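Local coordinates for protein transmembrane beta-barrels (Synthetic construct, PDB 6X9Z) that is a de novo designed protein that folds into a closed antiparallel beta-barrel and was made to insert in a lipid membrane, at residues S33-G41 / E53-K61. Numbering follows the deposited sequence.
Sequences SPYLFLDVG and EVGGGVSYK
One face of the Phe37 ring covers the Gly57 backbone, tilted to it, with Gly57 N 3.8 Å above the plane, over its centre, while at the ring edge CE2 comes 3.5 Å from Val58 O. The Tyr35 ring presents its edge, CD2 meeting Tyr60 CB at 3.7 Å with Ser59 O in its plane, and one face carries Pro34 CB. These contacts belong to a beta hairpin of strands 36-45 and 49-59 in the closed eight-stranded antiparallel barrel; the axes of strand pieces 36-41 and 53-59 run 157° apart in direction. Phe37 and Gly57 form an antiparallel hydrogen-bonded pair, each N bonded to the other's O, as Asp39 and Gly55 do. Phe37 reaches Gly57 because CG stands between the backbone N and the carbonyl carbon (chi1 64°). An alanine here is likely to lose the cover over Gly57 and the contact with Ser59 CB, opening a gap beside Tyr69. Asp39 shares the Phe37 face; its carboxylate is held by Tyr11, Gln29 and a salt bridge to Lys71, whose long, weak ion pair with Glu53 may ease the repulsion between Asp39 OD1 and Glu53 OE2, 4.4 Å apart. On the outer surface, the Leu36 and Val58 side chains cross at an angle, CD2 to CG2 3.9 Å, consistent with a lipid-facing exterior. At the Tyr35 end, Ser59 N donates to Tyr35 O at 2.7 Å, in the carbonyl plane.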
loop_
_atom_site.group_PDB
_atom_site.type_symbol
_atom_site.label_atom_id
_atom_site.label_comp_id
_atom_site.label_asym_id
_atom_site.label_seq_id
_atom_site.Cartn_x
_atom_site.Cartn_y
_atom_site.Cartn_z
ATOM N N SER A 33 -3.224 -3.631 15.463
ATOM C CA SER A 33 -4.416 -4.023 16.206
ATOM C C SER A 33 -5.258 -4.907 15.290
ATOM O O SER A 33 -4.877 -5.147 14.137
ATOM C CB SER A 33 -5.198 -2.784 16.684
ATOM O OG SER A 33 -5.657 -2.001 15.598
ATOM N N PRO A 34 -6.391 -5.439 15.776
ATOM C CA PRO A 34 -7.222 -6.276 14.890
ATOM C C PRO A 34 -7.642 -5.622 13.584
ATOM O O PRO A 34 -7.853 -6.338 12.596
ATOM C CB PRO A 34 -8.436 -6.598 15.768
ATOM C CG PRO A 34 -7.857 -6.706 17.117
ATOM C CD PRO A 34 -6.786 -5.624 17.188
ATOM N N TYR A 35 -7.765 -4.296 13.528
ATOM C CA TYR A 35 -8.253 -3.643 12.321
ATOM C C TYR A 35 -7.376 -2.508 11.810
ATOM O O TYR A 35 -7.530 -2.124 10.646
ATOM C CB TYR A 35 -9.685 -3.122 12.537
ATOM C CG TYR A 35 -10.675 -4.225 12.880
ATOM C CD1 TYR A 35 -11.297 -4.273 14.124
ATOM C CD2 TYR A 35 -10.967 -5.228 11.964
ATOM C CE1 TYR A 35 -12.194 -5.288 14.440
ATOM C CE2 TYR A 35 -11.861 -6.241 12.269
ATOM C CZ TYR A 35 -12.470 -6.268 13.507
ATOM O OH TYR A 35 -13.358 -7.276 13.806
ATOM N N LEU A 36 -6.453 -1.978 12.607
ATOM C CA LEU A 36 -5.597 -0.885 12.167
ATOM C C LEU A 36 -4.220 -1.404 11.772
ATOM O O LEU A 36 -3.765 -2.448 12.243
ATOM C CB LEU A 36 -5.453 0.180 13.259
ATOM C CG LEU A 36 -6.762 0.819 13.732
ATOM C CD1 LEU A 36 -6.507 1.905 14.765
ATOM C CD2 LEU A 36 -7.551 1.362 12.553
ATOM N N PHE A 37 -3.558 -0.662 10.889
ATOM C CA PHE A 37 -2.211 -1.020 10.481
ATOM C C PHE A 37 -1.443 0.242 10.122
ATOM O O PHE A 37 -2.033 1.262 9.757
ATOM C CB PHE A 37 -2.207 -2.003 9.300
ATOM C CG PHE A 37 -2.799 -1.448 8.028
ATOM C CD1 PHE A 37 -1.982 -0.905 7.049
ATOM C CD2 PHE A 37 -4.167 -1.492 7.804
ATOM C CE1 PHE A 37 -2.521 -0.404 5.880
ATOM C CE2 PHE A 37 -4.710 -0.986 6.638
ATOM C CZ PHE A 37 -3.886 -0.448 5.673
ATOM N N LEU A 38 -0.126 0.163 10.258
ATOM C CA LEU A 38 0.777 1.207 9.807
ATOM C C LEU A 38 1.365 0.805 8.465
ATOM O O LEU A 38 1.492 -0.381 8.151
ATOM C CB LEU A 38 1.892 1.456 10.826
ATOM C CG LEU A 38 1.389 1.915 12.197
ATOM C CD1 LEU A 38 2.528 2.026 13.204
ATOM C CD2 LEU A 38 0.644 3.237 12.079
ATOM N N ASP A 39 1.699 1.812 7.665
ATOM C CA ASP A 39 2.260 1.600 6.340
ATOM C C ASP A 39 3.419 2.565 6.163
ATOM O O ASP A 39 3.269 3.768 6.392
ATOM C CB ASP A 39 1.203 1.811 5.250
ATOM C CG ASP A 39 1.627 1.258 3.903
ATOM O OD1 ASP A 39 2.830 1.323 3.571
ATOM O OD2 ASP A 39 0.751 0.756 3.166
ATOM N N VAL A 40 4.574 2.026 5.800
ATOM C CA VAL A 40 5.728 2.808 5.387
ATOM C C VAL A 40 6.220 2.220 4.077
ATOM O O VAL A 40 6.088 1.018 3.823
ATOM C CB VAL A 40 6.854 2.814 6.444
ATOM C CG1 VAL A 40 6.371 3.460 7.736
ATOM C CG2 VAL A 40 7.340 1.398 6.707
ATOM N N GLY A 41 6.783 3.078 3.234
ATOM C CA GLY A 41 7.267 2.615 1.954
ATOM C C GLY A 41 8.107 3.642 1.228
ATOM O O GLY A 41 7.905 4.849 1.386
ATOM N N GLU A 53 6.893 7.444 1.994
ATOM C CA GLU A 53 5.467 7.382 2.284
ATOM C C GLU A 53 5.245 6.812 3.677
ATOM O O GLU A 53 5.830 5.782 4.032
ATOM C CB GLU A 53 4.737 6.535 1.244
ATOM C CG GLU A 53 3.287 6.269 1.575
ATOM C CD GLU A 53 2.593 5.471 0.492
ATOM O OE1 GLU A 53 2.839 5.754 -0.703
ATOM O OE2 GLU A 53 1.814 4.552 0.835
ATOM N N VAL A 54 4.410 7.491 4.462
ATOM C CA VAL A 54 4.053 7.066 5.812
ATOM C C VAL A 54 2.556 7.271 5.992
ATOM O O VAL A 54 2.020 8.325 5.632
ATOM C CB VAL A 54 4.839 7.837 6.893
ATOM C CG1 VAL A 54 4.243 7.590 8.269
ATOM C CG2 VAL A 54 6.303 7.429 6.878
ATOM N N GLY A 55 1.884 6.265 6.533
ATOM C CA GLY A 55 0.463 6.369 6.776
ATOM C C GLY A 55 -0.063 5.070 7.339
ATOM O O GLY A 55 0.697 4.238 7.834
ATOM N N GLY A 56 -1.373 4.900 7.246
ATOM C CA GLY A 56 -1.996 3.670 7.688
ATOM C C GLY A 56 -3.469 3.690 7.358
ATOM O O GLY A 56 -3.959 4.591 6.674
ATOM N N GLY A 57 -4.177 2.686 7.854
ATOM C CA GLY A 57 -5.605 2.636 7.619
ATOM C C GLY A 57 -6.264 1.499 8.360
ATOM O O GLY A 57 -5.743 0.997 9.358
ATOM N N VAL A 58 -7.432 1.110 7.856
ATOM C CA VAL A 58 -8.233 0.046 8.440
ATOM C C VAL A 58 -8.231 -1.140 7.486
ATOM O O VAL A 58 -8.194 -0.976 6.262
ATOM C CB VAL A 58 -9.672 0.522 8.732
ATOM C CG1 VAL A 58 -10.388 -0.464 9.645
ATOM C CG2 VAL A 58 -9.649 1.905 9.345
ATOM N N SER A 59 -8.256 -2.344 8.055
ATOM C CA SER A 59 -8.271 -3.553 7.246
ATOM C C SER A 59 -8.878 -4.692 8.053
ATOM O O SER A 59 -8.713 -4.751 9.272
ATOM C CB SER A 59 -6.861 -3.927 6.780
ATOM O OG SER A 59 -6.894 -5.045 5.909
ATOM N N TYR A 60 -9.582 -5.582 7.361
ATOM C CA TYR A 60 -10.126 -6.794 7.953
ATOM C C TYR A 60 -10.150 -7.867 6.878
ATOM O O TYR A 60 -9.904 -7.598 5.699
ATOM C CB TYR A 60 -11.529 -6.575 8.535
ATOM C CG TYR A 60 -12.646 -6.497 7.510
ATOM C CD1 TYR A 60 -13.620 -7.492 7.434
ATOM C CD2 TYR A 60 -12.732 -5.430 6.624
ATOM C CE1 TYR A 60 -14.650 -7.425 6.505
ATOM C CE2 TYR A 60 -13.756 -5.354 5.692
ATOM C CZ TYR A 60 -14.713 -6.349 5.638
ATOM O OH TYR A 60 -15.729 -6.266 4.709
ATOM N N LYS A 61 -10.452 -9.091 7.295
ATOM C CA LYS A 61 -10.467 -10.243 6.402
ATOM C C LYS A 61 -11.910 -10.671 6.170
ATOM O O LYS A 61 -12.620 -11.028 7.116
ATOM C CB LYS A 61 -9.635 -11.381 6.982
ATOM C CG LYS A 61 -8.169 -11.039 7.149
ATOM C CD LYS A 61 -7.386 -12.194 7.756
ATOM C CE LYS A 61 -5.933 -11.799 7.976
ATOM N NZ LYS A 61 -5.155 -12.836 8.696
#